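Exopolygalacturonase (Yersinia enterocolitica, PDB 2UVE) probably hydrolyses pectic polygalacturonate from chain ends, as a glycoside hydrolase family 28 enzyme folded as a parallel beta-helix. Local coordinates at residues R350-H355 and H372-A377; D381-G386 and N396-G401; G401-N406 and A437-S442. One frame throughout, in Å; residues are numbered along the deposited sequence.

Interaction 1 of 3, residues R350-H355 and H372-A377; sequences RNPAFH and HQTYDA. With NI (nickel (II) ion), chain C; SO4 (sulfate ion), chain O; SO4 (sulfate ion), chain K.
In the parallel beta-helix, where strands 348-350 and 365-373 run out into loops, Arg-350 meets Gln-373 and Pro-352 rests against Thr-374. The two long polar side chains lie alongside and point the same way, their guanidinium and amide planes only 4° apart. Arg-350 uses its NE side: NE reaches Gln-373 OE1 at 2.6 Å, nearly in line with the C=O bond, and NH2 reaches the same OE1 at 2.7 Å on a lone pair. One oxygen thus takes two donors, which fixes the rotation of the amide and turns Gln-373 NE2 to a sulfate, probably from the crystallisation liquor, through a weak bond.

Successive coils of a parallel beta-helix stack strand on strand, and here the backbones continue the contact with Arg-350 CA 3.4 Å from Gln-373 O. Beyond the strands the interaction becomes apolar. Thr-374 sends its methyl CG2 to Pro-352 CD at 3.5 Å, across the proline at about a right angle, because chi1 of 72° turns OG1 the other way, to Gly-380 O and Gly-401 N. Ala-377 CB approaches Pro-352 CD at 4.0 Å. In the turn between Thr-374 and Ala-377, Asp-376 OD2 binds nickel (2.1 Å), with Gly-401 O, His-435 NE2 and three waters completing the site.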
ATOM      1  N   ARG A 350       3.383  13.627  -0.019  1.00 18.87           N
ATOM      2  CA  ARG A 350       2.791  14.481  -1.059  1.00 18.57           C
ATOM      3  C   ARG A 350       3.651  14.565  -2.276  1.00 17.82           C
ATOM      4  O   ARG A 350       4.870  14.491  -2.162  1.00 19.16           O
ATOM      5  CB  ARG A 350       2.613  15.896  -0.505  1.00 17.62           C
ATOM      6  CG  ARG A 350       1.365  15.978   0.296  1.00 20.40           C
ATOM      7  CD  ARG A 350       1.264  17.286   0.959  1.00 24.93           C
ATOM      8  NE  ARG A 350       0.124  17.301   1.854  1.00 25.93           N
ATOM      9  CZ  ARG A 350      -0.111  18.273   2.721  1.00 28.66           C
ATOM     10  NH1 ARG A 350       0.741  19.284   2.825  1.00 25.54           N
ATOM     11  NH2 ARG A 350      -1.193  18.218   3.487  1.00 27.18           N
ATOM     12  N   ASN A 351       3.016  14.718  -3.432  1.00 17.14           N
ATOM     13  CA  ASN A 351       3.655  15.274  -4.637  1.00 17.29           C
ATOM     14  C   ASN A 351       4.929  14.527  -5.139  1.00 17.45           C
ATOM     15  O   ASN A 351       5.929  15.173  -5.414  1.00 17.43           O
ATOM     16  CB  ASN A 351       3.963  16.818  -4.409  1.00 16.20           C
ATOM     17  CG  ASN A 351       4.114  17.615  -5.728  1.00 15.19           C
ATOM     18  OD1 ASN A 351       4.412  18.846  -5.744  1.00 18.10           O
ATOM     19  ND2 ASN A 351       3.860  16.961  -6.816  1.00 11.59           N
ATOM     20  N   PRO A 352       4.877  13.187  -5.340  1.00 17.55           N
ATOM     21  CA  PRO A 352       6.100  12.493  -5.792  1.00 16.42           C
ATOM     22  C   PRO A 352       6.381  12.894  -7.257  1.00 16.26           C
ATOM     23  O   PRO A 352       5.441  13.175  -7.992  1.00 16.49           O
ATOM     24  CB  PRO A 352       5.694  11.020  -5.738  1.00 17.47           C
ATOM     25  CG  PRO A 352       4.195  11.019  -5.978  1.00 18.59           C
ATOM     26  CD  PRO A 352       3.687  12.317  -5.376  1.00 16.50           C
ATOM     27  N   ALA A 353       7.643  12.922  -7.691  1.00 15.62           N
ATOM     28  CA  ALA A 353       7.898  13.045  -9.138  1.00 14.75           C
ATOM     29  C   ALA A 353       7.554  11.772  -9.916  1.00 14.74           C
ATOM     30  O   ALA A 353       7.337  11.828 -11.126  1.00 15.75           O
ATOM     31  CB  ALA A 353       9.356  13.546  -9.421  1.00 13.45           C
ATOM     32  N   PHE A 354       7.499  10.625  -9.237  1.00 15.11           N
ATOM     33  CA  PHE A 354       7.213   9.306  -9.886  1.00 15.38           C
ATOM     34  C   PHE A 354       6.410   8.516  -8.853  1.00 15.44           C
ATOM     35  O   PHE A 354       5.326   8.971  -8.475  1.00 16.69           O
ATOM     36  CB  PHE A 354       8.525   8.611 -10.361  1.00 15.23           C
ATOM     37  CG  PHE A 354       8.346   7.396 -11.272  1.00 16.51           C
ATOM     38  CD1 PHE A 354       7.313   7.308 -12.193  1.00 13.38           C
ATOM     39  CD2 PHE A 354       9.284   6.347 -11.227  1.00 16.18           C
ATOM     40  CE1 PHE A 354       7.191   6.208 -13.059  1.00 14.23           C
ATOM     41  CE2 PHE A 354       9.165   5.198 -12.082  1.00 16.63           C
ATOM     42  CZ  PHE A 354       8.120   5.131 -13.004  1.00 16.04           C
ATOM     43  N   HIS A 355       6.915   7.386  -8.362  1.00 16.25           N
ATOM     44  CA  HIS A 355       6.161   6.513  -7.414  1.00 16.09           C
ATOM     45  C   HIS A 355       6.203   7.125  -6.050  1.00 16.17           C
ATOM     46  O   HIS A 355       7.054   7.945  -5.820  1.00 15.17           O
ATOM     47  CB  HIS A 355       6.775   5.123  -7.333  1.00 16.45           C
ATOM     48  CG  HIS A 355       6.749   4.357  -8.631  1.00 18.39           C
ATOM     49  ND1 HIS A 355       5.637   4.293  -9.446  1.00 21.83           N
ATOM     50  CD2 HIS A 355       7.706   3.640  -9.259  1.00 21.12           C
ATOM     51  CE1 HIS A 355       5.905   3.573 -10.517  1.00 20.00           C
ATOM     52  NE2 HIS A 355       7.156   3.165 -10.429  1.00 23.18           N
ATOM     53  N   HIS A 372      -1.249   9.414   2.522  1.00 15.30           N
ATOM     54  CA  HIS A 372      -0.797   9.596   1.132  1.00 14.61           C
ATOM     55  C   HIS A 372      -1.736  10.592   0.497  1.00 14.97           C
ATOM     56  O   HIS A 372      -2.915  10.305   0.381  1.00 14.15           O
ATOM     57  CB  HIS A 372      -0.844   8.255   0.344  1.00 13.22           C
ATOM     58  CG  HIS A 372      -0.241   7.108   1.105  1.00 14.61           C
ATOM     59  ND1 HIS A 372       1.070   6.724   0.945  1.00 14.84           N
ATOM     60  CD2 HIS A 372      -0.769   6.260   2.029  1.00 14.00           C
ATOM     61  CE1 HIS A 372       1.338   5.717   1.767  1.00 16.57           C
ATOM     62  NE2 HIS A 372       0.241   5.413   2.440  1.00 13.75           N
ATOM     63  N   GLN A 373      -1.210  11.743   0.092  1.00 14.73           N
ATOM     64  CA  GLN A 373      -1.990  12.744  -0.629  1.00 17.34           C
ATOM     65  C   GLN A 373      -1.249  13.040  -1.934  1.00 16.40           C
ATOM     66  O   GLN A 373      -0.467  14.000  -2.037  1.00 16.33           O
ATOM     67  CB  GLN A 373      -2.186  14.021   0.229  1.00 16.58           C
ATOM     68  CG  GLN A 373      -2.883  13.797   1.566  1.00 19.19           C
ATOM     69  CD  GLN A 373      -2.886  15.048   2.479  1.00 19.76           C
ATOM     70  OE1 GLN A 373      -2.022  15.916   2.378  1.00 20.49           O
ATOM     71  NE2 GLN A 373      -3.854  15.120   3.375  1.00 23.16           N
ATOM     72  N   THR A 374      -1.467  12.180  -2.920  1.00 16.29           N
ATOM     73  CA  THR A 374      -0.714  12.257  -4.188  1.00 16.17           C
ATOM     74  C   THR A 374      -1.562  12.242  -5.438  1.00 15.00           C
ATOM     75  O   THR A 374      -1.036  12.262  -6.520  1.00 16.50           O
ATOM     76  CB  THR A 374       0.399  11.193  -4.294  1.00 16.17           C
ATOM     77  OG1 THR A 374      -0.159   9.879  -4.498  1.00 15.96           O
ATOM     78  CG2 THR A 374       1.264  11.200  -3.054  1.00 14.38           C
ATOM     79  N   TYR A 375      -2.869  12.295  -5.288  1.00 15.80           N
ATOM     80  CA  TYR A 375      -3.797  12.505  -6.430  1.00 15.68           C
ATOM     81  C   TYR A 375      -3.533  13.865  -7.128  1.00 16.03           C
ATOM     82  O   TYR A 375      -3.421  14.879  -6.444  1.00 16.49           O
ATOM     83  CB  TYR A 375      -5.256  12.448  -5.948  1.00 15.91           C
ATOM     84  CG  TYR A 375      -6.235  12.458  -7.065  1.00 16.78           C
ATOM     85  CD1 TYR A 375      -6.514  11.292  -7.794  1.00 16.21           C
ATOM     86  CD2 TYR A 375      -6.863  13.645  -7.433  1.00 16.34           C
ATOM     87  CE1 TYR A 375      -7.415  11.329  -8.868  1.00 16.17           C
ATOM     88  CE2 TYR A 375      -7.747  13.692  -8.484  1.00 17.24           C
ATOM     89  CZ  TYR A 375      -8.026  12.544  -9.197  1.00 18.38           C
ATOM     90  OH  TYR A 375      -8.912  12.654 -10.249  1.00 18.88           O
ATOM     91  N   ASP A 376      -3.391  13.910  -8.464  1.00 14.61           N
ATOM     92  CA  ASP A 376      -3.375  12.736  -9.350  1.00 15.04           C
ATOM     93  C   ASP A 376      -1.995  12.704 -10.060  1.00 14.92           C
ATOM     94  O   ASP A 376      -1.922  12.755 -11.265  1.00 15.75           O
ATOM     95  CB  ASP A 376      -4.537  12.833 -10.372  1.00 14.71           C
ATOM     96  CG  ASP A 376      -4.829  11.525 -11.037  1.00 15.86           C
ATOM     97  OD1 ASP A 376      -5.657  11.440 -11.973  1.00 16.50           O
ATOM     98  OD2 ASP A 376      -4.219  10.532 -10.614  1.00 18.27           O
ATOM     99  N   ALA A 377      -0.897  12.710  -9.302  1.00 15.19           N
ATOM    100  CA  ALA A 377       0.469  12.560  -9.855  1.00 14.73           C
ATOM    101  C   ALA A 377       0.629  11.230 -10.647  1.00 14.85           C
ATOM    102  O   ALA A 377       0.435  10.105 -10.097  1.00 14.03           O
ATOM    103  CB  ALA A 377       1.510  12.598  -8.712  1.00 12.45           C
TER
HETATM  104 NI    NI C1607      -4.588   8.555 -11.124  1.00 33.42          NI
HETATM  105  S   SO4 O1619       7.247   0.570 -13.105  1.00 49.43           S
HETATM  106  O1  SO4 O1619       7.975   0.670 -11.822  1.00 47.75           O
HETATM  107  O2  SO4 O1619       5.930  -0.068 -12.884  1.00 47.47           O
HETATM  108  O3  SO4 O1619       6.967   1.935 -13.610  1.00 46.61           O
HETATM  109  O4  SO4 O1619       8.003  -0.275 -14.087  1.00 47.18           O
HETATM  110  S   SO4 K1615      -6.089  13.068   6.046  1.00 49.78           S
HETATM  111  O1  SO4 K1615      -6.968  14.032   6.632  1.00 47.33           O
HETATM  112  O2  SO4 K1615      -6.733  12.107   5.239  1.00 52.97           O
HETATM  113  O3  SO4 K1615      -5.256  13.711   5.100  1.00 45.63           O
HETATM  114  O4  SO4 K1615      -5.467  12.398   7.142  1.00 45.21           O
HETATM  115  O   HOH W   1      -6.445   9.017 -12.222  1.00 20.35           O
HETATM  116  O   HOH W   2      -3.470   8.811 -13.028  1.00 23.75           O
HETATM  117  O   HOH W   3      -5.628   8.297  -9.017  1.00 19.06           O

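Interaction 2 of 3, residues D381-G386 and N396-G401; sequences DGIEFG and NFFDTG. With NI (nickel (II) ion), chain C.
Thr-400 lays its methyl against the backbone of Gly-382, CG2 standing 3.7 Å from Gly-382 CA. The first torsion explains which branch touches: at chi1 56° CG2 lies anti to the carbonyl carbon and faces the glycine, while OG1 is directed to Asp-402 O. Phe-398 approaches the same glycine with its rim. Its CE1 is 4.3 Å from Gly-382 CA, which lies near the plane of the ring, so this is an edge contact and no stacking over the face.

The same ring edge also meets Ile-383. Ile-383 CG1 comes within 4.1 Å of Phe-398 CE1, the two side chains crossing at about a right angle. CG1 extends beside the backbone N, and with chi2 at -178° the chain runs on to CD1, which ends 3.8 Å from Asn-396 OD1. That oxygen accepts a hydrogen bond from His-372 NE2, and Asn-396 ND2 bonds to Phe-394 O, so the amide is held by partners beyond the contact and offers the isoleucine only van der Waals contact.

No hydrogen bond joins 381-386 to 396-401. Polar chemistry appears at the end of the second segment, where Gly-401 O coordinates nickel at 2.1 Å. One of the nickel-bound waters donates to the preceding carbonyl, Thr-400 O, at 2.5 Å.

The two segments belong to different walls of the right-handed parallel beta-helix characteristic of family 28, and their side chains meet inside it. Strand 383-386 pairs with strands 357-360 and 405-408 along one wall; strand 397-399 lies between 365-373 and 430-431 on another. His-372 stacks on Phe-398, and Val-393 of strand 391-394 touches both Ile-383 and Phe-398.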
ATOM      1  N   ASP A 381       1.876   5.930  -7.132  1.00 17.77           N
ATOM      2  CA  ASP A 381       1.205   4.926  -6.324  1.00 20.09           C
ATOM      3  C   ASP A 381       1.564   5.137  -4.864  1.00 19.33           C
ATOM      4  O   ASP A 381       2.561   5.768  -4.586  1.00 20.48           O
ATOM      5  CB  ASP A 381       1.466   3.480  -6.796  1.00 19.98           C
ATOM      6  CG  ASP A 381       2.903   3.219  -7.162  1.00 26.21           C
ATOM      7  OD1 ASP A 381       3.821   3.982  -6.726  1.00 27.70           O
ATOM      8  OD2 ASP A 381       3.109   2.203  -7.888  1.00 30.81           O
ATOM      9  N   GLY A 382       0.752   4.619  -3.948  1.00 18.94           N
ATOM     10  CA  GLY A 382       0.938   4.846  -2.510  1.00 17.61           C
ATOM     11  C   GLY A 382       2.122   4.058  -1.986  1.00 18.55           C
ATOM     12  O   GLY A 382       3.116   4.646  -1.586  1.00 17.43           O
ATOM     13  N   ILE A 383       1.999   2.721  -1.987  1.00 19.48           N
ATOM     14  CA  ILE A 383       3.068   1.822  -1.564  1.00 19.97           C
ATOM     15  C   ILE A 383       3.196   0.710  -2.572  1.00 20.58           C
ATOM     16  O   ILE A 383       2.237  -0.052  -2.821  1.00 20.45           O
ATOM     17  CB  ILE A 383       2.840   1.153  -0.162  1.00 20.80           C
ATOM     18  CG1 ILE A 383       2.349   2.172   0.896  1.00 22.97           C
ATOM     19  CG2 ILE A 383       4.155   0.448   0.315  1.00 17.85           C
ATOM     20  CD1 ILE A 383       2.131   1.609   2.325  1.00 20.53           C
ATOM     21  N   GLU A 384       4.396   0.589  -3.125  1.00 19.86           N
ATOM     22  CA  GLU A 384       4.750  -0.563  -3.913  1.00 20.11           C
ATOM     23  C   GLU A 384       5.508  -1.572  -3.075  1.00 19.11           C
ATOM     24  O   GLU A 384       6.487  -1.216  -2.402  1.00 18.54           O
ATOM     25  CB  GLU A 384       5.658  -0.181  -5.091  1.00 20.31           C
ATOM     26  CG  GLU A 384       5.095   0.799  -6.014  1.00 24.17           C
ATOM     27  CD  GLU A 384       5.906   0.923  -7.254  1.00 29.82           C
ATOM     28  OE1 GLU A 384       7.101   0.524  -7.263  1.00 30.54           O
ATOM     29  OE2 GLU A 384       5.338   1.419  -8.250  1.00 34.36           O
ATOM     30  N   PHE A 385       5.108  -2.834  -3.192  1.00 18.22           N
ATOM     31  CA  PHE A 385       5.867  -3.921  -2.580  1.00 18.36           C
ATOM     32  C   PHE A 385       6.414  -4.769  -3.738  1.00 18.49           C
ATOM     33  O   PHE A 385       5.658  -5.234  -4.580  1.00 19.59           O
ATOM     34  CB  PHE A 385       5.009  -4.734  -1.611  1.00 17.23           C
ATOM     35  CG  PHE A 385       4.561  -3.971  -0.387  1.00 17.55           C
ATOM     36  CD1 PHE A 385       5.483  -3.615   0.617  1.00 17.89           C
ATOM     37  CD2 PHE A 385       3.222  -3.632  -0.221  1.00 16.37           C
ATOM     38  CE1 PHE A 385       5.078  -2.944   1.739  1.00 17.94           C
ATOM     39  CE2 PHE A 385       2.785  -2.963   0.924  1.00 13.88           C
ATOM     40  CZ  PHE A 385       3.705  -2.621   1.908  1.00 17.03           C
ATOM     41  N   GLY A 386       7.728  -4.907  -3.817  1.00 17.73           N
ATOM     42  CA  GLY A 386       8.357  -5.570  -4.979  1.00 17.86           C
ATOM     43  C   GLY A 386       9.238  -6.679  -4.483  1.00 18.38           C
ATOM     44  O   GLY A 386      10.240  -6.398  -3.809  1.00 18.50           O
ATOM     45  N   ASN A 396      -3.613   3.363   7.339  1.00 15.46           N
ATOM     46  CA  ASN A 396      -3.244   4.308   6.267  1.00 14.48           C
ATOM     47  C   ASN A 396      -4.459   5.009   5.715  1.00 13.91           C
ATOM     48  O   ASN A 396      -5.513   4.416   5.614  1.00 14.73           O
ATOM     49  CB  ASN A 396      -2.521   3.594   5.122  1.00 13.09           C
ATOM     50  CG  ASN A 396      -1.011   3.405   5.377  1.00 12.74           C
ATOM     51  OD1 ASN A 396      -0.198   3.619   4.485  1.00 17.25           O
ATOM     52  ND2 ASN A 396      -0.641   3.020   6.582  1.00 11.09           N
ATOM     53  N   PHE A 397      -4.300   6.279   5.380  1.00 13.25           N
ATOM     54  CA  PHE A 397      -5.211   7.003   4.516  1.00 13.89           C
ATOM     55  C   PHE A 397      -4.582   7.075   3.084  1.00 14.15           C
ATOM     56  O   PHE A 397      -3.509   7.631   2.955  1.00 14.61           O
ATOM     57  CB  PHE A 397      -5.425   8.448   5.068  1.00 12.87           C
ATOM     58  CG  PHE A 397      -6.222   9.360   4.125  1.00 14.05           C
ATOM     59  CD1 PHE A 397      -7.611   9.491   4.262  1.00 14.72           C
ATOM     60  CD2 PHE A 397      -5.572  10.099   3.114  1.00 15.24           C
ATOM     61  CE1 PHE A 397      -8.357  10.332   3.389  1.00 11.98           C
ATOM     62  CE2 PHE A 397      -6.288  10.906   2.246  1.00 14.06           C
ATOM     63  CZ  PHE A 397      -7.696  11.030   2.396  1.00 13.79           C
ATOM     64  N   PHE A 398      -5.258   6.561   2.043  1.00 14.07           N
ATOM     65  CA  PHE A 398      -4.766   6.617   0.642  1.00 15.23           C
ATOM     66  C   PHE A 398      -5.597   7.569  -0.246  1.00 15.88           C
ATOM     67  O   PHE A 398      -6.782   7.349  -0.408  1.00 17.19           O
ATOM     68  CB  PHE A 398      -4.804   5.235  -0.015  1.00 15.38           C
ATOM     69  CG  PHE A 398      -3.838   4.270   0.567  1.00 16.22           C
ATOM     70  CD1 PHE A 398      -2.556   4.150   0.029  1.00 16.68           C
ATOM     71  CD2 PHE A 398      -4.193   3.476   1.661  1.00 13.03           C
ATOM     72  CE1 PHE A 398      -1.639   3.209   0.578  1.00 17.07           C
ATOM     73  CE2 PHE A 398      -3.287   2.575   2.190  1.00 15.73           C
ATOM     74  CZ  PHE A 398      -2.000   2.452   1.646  1.00 14.79           C
ATOM     75  N   ASP A 399      -4.997   8.645  -0.754  1.00 14.88           N
ATOM     76  CA  ASP A 399      -5.579   9.407  -1.891  1.00 15.14           C
ATOM     77  C   ASP A 399      -4.447   9.495  -2.965  1.00 15.08           C
ATOM     78  O   ASP A 399      -3.552  10.333  -2.886  1.00 14.05           O
ATOM     79  CB  ASP A 399      -6.074  10.789  -1.421  1.00 14.43           C
ATOM     80  CG  ASP A 399      -7.083  11.424  -2.381  1.00 17.58           C
ATOM     81  OD1 ASP A 399      -8.142  10.793  -2.613  1.00 18.94           O
ATOM     82  OD2 ASP A 399      -6.821  12.577  -2.896  1.00 21.45           O
ATOM     83  N   THR A 400      -4.421   8.566  -3.922  1.00 16.00           N
ATOM     84  CA  THR A 400      -3.171   8.404  -4.714  1.00 15.12           C
ATOM     85  C   THR A 400      -3.342   8.717  -6.201  1.00 15.69           C
ATOM     86  O   THR A 400      -4.435   8.598  -6.787  1.00 14.93           O
ATOM     87  CB  THR A 400      -2.523   7.004  -4.461  1.00 15.50           C
ATOM     88  OG1 THR A 400      -3.479   5.989  -4.767  1.00 15.96           O
ATOM     89  CG2 THR A 400      -2.109   6.818  -2.976  1.00 14.08           C
ATOM     90  N   GLY A 401      -2.247   9.142  -6.834  1.00 15.76           N
ATOM     91  CA  GLY A 401      -2.301   9.359  -8.250  1.00 16.28           C
ATOM     92  C   GLY A 401      -2.344   8.074  -9.065  1.00 16.65           C
ATOM     93  O   GLY A 401      -2.744   8.113 -10.216  1.00 16.52           O
TER
HETATM   94 NI    NI C1607      -4.588   8.555 -11.124  1.00 33.42          NI
HETATM   95  O   HOH W   3      -5.628   8.297  -9.017  1.00 19.06           O
HETATM   96  O   HOH W   1      -6.445   9.017 -12.222  1.00 20.35           O
HETATM   97  O   HOH W   2      -3.470   8.811 -13.028  1.00 23.75           O

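Interaction 3 of 3, residues G401-N406 and A437-S442. With NI (nickel (II) ion), chain C.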
ATOM      1  N   GLY A 401      -2.247   9.142  -6.834  1.00 15.76           N
ATOM      2  CA  GLY A 401      -2.301   9.359  -8.250  1.00 16.28           C
ATOM      3  C   GLY A 401      -2.344   8.074  -9.065  1.00 16.65           C
ATOM      4  O   GLY A 401      -2.744   8.113 -10.216  1.00 16.52           O
ATOM      5  N   ASP A 402      -1.935   6.952  -8.486  1.00 16.40           N
ATOM      6  CA  ASP A 402      -1.976   5.643  -9.181  1.00 18.06           C
ATOM      7  C   ASP A 402      -2.557   4.599  -8.229  1.00 18.96           C
ATOM      8  O   ASP A 402      -3.470   4.907  -7.435  1.00 20.24           O
ATOM      9  CB  ASP A 402      -0.567   5.255  -9.720  1.00 17.72           C
ATOM     10  CG  ASP A 402      -0.622   4.360 -10.966  1.00 20.96           C
ATOM     11  OD1 ASP A 402      -0.806   3.132 -10.836  1.00 21.70           O
ATOM     12  OD2 ASP A 402      -0.512   4.888 -12.094  1.00 24.50           O
ATOM     13  N   ASP A 403      -2.061   3.370  -8.277  1.00 19.84           N
ATOM     14  CA  ASP A 403      -2.536   2.303  -7.341  1.00 20.90           C
ATOM     15  C   ASP A 403      -2.278   2.710  -5.903  1.00 20.68           C
ATOM     16  O   ASP A 403      -1.239   3.327  -5.636  1.00 21.12           O
ATOM     17  CB  ASP A 403      -1.783   1.004  -7.583  1.00 20.72           C
ATOM     18  CG  ASP A 403      -1.928   0.495  -9.000  1.00 22.09           C
ATOM     19  OD1 ASP A 403      -2.946   0.779  -9.665  1.00 25.79           O
ATOM     20  OD2 ASP A 403      -1.045  -0.242  -9.434  1.00 21.82           O
ATOM     21  N   CYS A 404      -3.191   2.368  -4.985  1.00 18.45           N
ATOM     22  CA  CYS A 404      -2.952   2.623  -3.567  1.00 16.90           C
ATOM     23  C   CYS A 404      -1.823   1.694  -3.040  1.00 16.95           C
ATOM     24  O   CYS A 404      -0.806   2.165  -2.525  1.00 16.61           O
ATOM     25  CB  CYS A 404      -4.262   2.486  -2.742  1.00 16.03           C
ATOM     26  SG  CYS A 404      -5.672   3.474  -3.403  1.00 17.06           S
ATOM     27  N   ILE A 405      -2.029   0.379  -3.148  1.00 16.74           N
ATOM     28  CA  ILE A 405      -1.044  -0.646  -2.739  1.00 16.98           C
ATOM     29  C   ILE A 405      -0.851  -1.584  -3.945  1.00 18.21           C
ATOM     30  O   ILE A 405      -1.826  -2.173  -4.444  1.00 17.95           O
ATOM     31  CB  ILE A 405      -1.480  -1.489  -1.502  1.00 18.06           C
ATOM     32  CG1 ILE A 405      -1.710  -0.615  -0.238  1.00 16.96           C
ATOM     33  CG2 ILE A 405      -0.423  -2.549  -1.124  1.00 15.68           C
ATOM     34  CD1 ILE A 405      -2.477  -1.444   0.888  1.00 15.40           C
ATOM     35  N   ASN A 406       0.393  -1.699  -4.410  1.00 16.56           N
ATOM     36  CA  ASN A 406       0.703  -2.489  -5.586  1.00 16.53           C
ATOM     37  C   ASN A 406       1.698  -3.590  -5.210  1.00 15.74           C
ATOM     38  O   ASN A 406       2.649  -3.343  -4.468  1.00 15.62           O
ATOM     39  CB  ASN A 406       1.324  -1.601  -6.686  1.00 16.02           C
ATOM     40  CG  ASN A 406       1.684  -2.417  -7.952  1.00 20.54           C
ATOM     41  OD1 ASN A 406       2.807  -2.987  -8.090  1.00 20.24           O
ATOM     42  ND2 ASN A 406       0.721  -2.527  -8.845  1.00 23.15           N
ATOM     43  N   ALA A 437      -7.355  -0.353  -4.842  1.00 19.46           N
ATOM     44  CA  ALA A 437      -6.943  -0.490  -3.462  1.00 19.19           C
ATOM     45  C   ALA A 437      -5.809  -1.545  -3.340  1.00 19.68           C
ATOM     46  O   ALA A 437      -4.770  -1.271  -2.742  1.00 19.18           O
ATOM     47  CB  ALA A 437      -8.198  -0.850  -2.527  1.00 17.27           C
ATOM     48  N   ILE A 438      -6.030  -2.744  -3.890  1.00 20.11           N
ATOM     49  CA  ILE A 438      -5.076  -3.860  -3.784  1.00 20.92           C
ATOM     50  C   ILE A 438      -4.835  -4.331  -5.210  1.00 21.09           C
ATOM     51  O   ILE A 438      -5.760  -4.839  -5.853  1.00 20.29           O
ATOM     52  CB  ILE A 438      -5.642  -5.083  -2.926  1.00 21.99           C
ATOM     53  CG1 ILE A 438      -6.185  -4.593  -1.561  1.00 21.47           C
ATOM     54  CG2 ILE A 438      -4.557  -6.269  -2.808  1.00 20.54           C
ATOM     55  CD1 ILE A 438      -5.114  -4.191  -0.587  1.00 20.88           C
ATOM     56  N   VAL A 439      -3.604  -4.137  -5.699  1.00 20.19           N
ATOM     57  CA  VAL A 439      -3.272  -4.431  -7.084  1.00 20.08           C
ATOM     58  C   VAL A 439      -2.147  -5.492  -7.134  1.00 20.81           C
ATOM     59  O   VAL A 439      -1.083  -5.264  -6.596  1.00 19.88           O
ATOM     60  CB  VAL A 439      -2.890  -3.172  -7.903  1.00 19.54           C
ATOM     61  CG1 VAL A 439      -2.651  -3.557  -9.365  1.00 15.44           C
ATOM     62  CG2 VAL A 439      -3.990  -2.125  -7.827  1.00 18.32           C
ATOM     63  N   THR A 440      -2.434  -6.654  -7.734  1.00 21.53           N
ATOM     64  CA  THR A 440      -1.436  -7.718  -7.928  1.00 23.21           C
ATOM     65  C   THR A 440      -1.278  -8.092  -9.423  1.00 24.74           C
ATOM     66  O   THR A 440      -2.164  -8.711  -9.959  1.00 25.71           O
ATOM     67  CB  THR A 440      -1.853  -9.048  -7.196  1.00 22.21           C
ATOM     68  OG1 THR A 440      -2.986  -9.608  -7.860  1.00 22.65           O
ATOM     69  CG2 THR A 440      -2.206  -8.861  -5.728  1.00 21.92           C
ATOM     70  N   GLY A 441      -0.238  -7.729 -10.171  1.00 27.01           N
ATOM     71  CA  GLY A 441       0.640  -6.644  -9.992  1.00 28.72           C
ATOM     72  C   GLY A 441       0.692  -5.991 -11.368  1.00 29.04           C
ATOM     73  O   GLY A 441       0.646  -4.785 -11.457  1.00 29.42           O
ATOM     74  N   SER A 442       0.544  -6.856 -12.378  1.00 29.74           N
ATOM     75  CA  SER A 442       1.172  -6.941 -13.759  1.00 28.53           C
ATOM     76  C   SER A 442       2.532  -7.665 -13.751  1.00 27.46           C
ATOM     77  O   SER A 442       2.700  -8.662 -14.460  1.00 28.67           O
ATOM     78  CB  SER A 442       1.042  -5.718 -14.672  1.00 29.86           C
ATOM     79  OG  SER A 442       2.235  -5.423 -15.393  1.00 30.40           O
TER
HETATM   80 NI    NI C1607      -4.588   8.555 -11.124  1.00 33.42          NI
HETATM   81  O   HOH W   1      -6.445   9.017 -12.222  1.00 20.35           O
HETATM   82  O   HOH W   2      -3.470   8.811 -13.028  1.00 23.75           O
HETATM   83  O   HOH W   3      -5.628   8.297  -9.017  1.00 19.06           O
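Two backbone hydrogen bonds join the strands: Val-439 N gives to Ile-405 O at 2.9 Å, and Ile-405 N gives to Ala-437 O at 3.2 Å, the second longer and more bent. The parallel register is clearest where Asn-406 pairs with Val-439, their CA atoms 4.7 Å apart. There Asn-406 CA adds a C-H contact to Val-439 O at 3.5 Å.

A side-chain bond follows beside this pairing. With chi1 at 179° the amide of Asn-406 swings away from the backbone N, which brings ND2 to Asp-403 OD2 at 2.9 Å, on the anti side of the carboxylate but 24° out of its plane; a weak, long bond also runs from Asn-406 ND2 to Gly-441 O. Val-439 packs against both polar groups. Its CG2 presses on Asp-403 CG at 3.5 Å, and its CG1 lies 3.6 Å from Asn-406 ND2.

The other face of the pair is apolar. Ile-405 and Ile-438 lie side by side, their CD1 atoms 4.1 Å apart; Ile-405 also touches Phe-431, and Ile-438 touches Leu-465 and Ala-453, as expected of the interior of a beta-helix.

Gly-401, Asp-402 and Asp-403 make up the Gly-Asp-Asp sequence familiar from family 28 active sites, consistent with a place in the cleft. The chemistry implies a two-sided strand pair: aliphatic packing on one face, while on the other the bond from Asn-406 and the pressure of Val-439 probably limit how Asp-403 can turn.

How the interactions relate
All three contacts are largely buried and belong to successive coils of one beta-helix, but they use it differently. Interactions 1 and 3 join neighbours within a wall, each with a partly exposed polar rim; interaction 2 spans the interior between walls and meets by van der Waals contact, with no hydrogen bond between its segments. Side-chain hydrogen bonds dominate interaction 1, backbone pairing interaction 3. The contacts share elements: Thr-374 N probably bonds to Asp-399 O, linking interactions 1 and 2, while Ile-383 N to Cys-404 O and Phe-385 N to Asn-406 O probably pair the strands of interactions 2 and 3. Nickel joins Asp-376 of interaction 1 to Gly-401, which interactions 2 and 3 have in common.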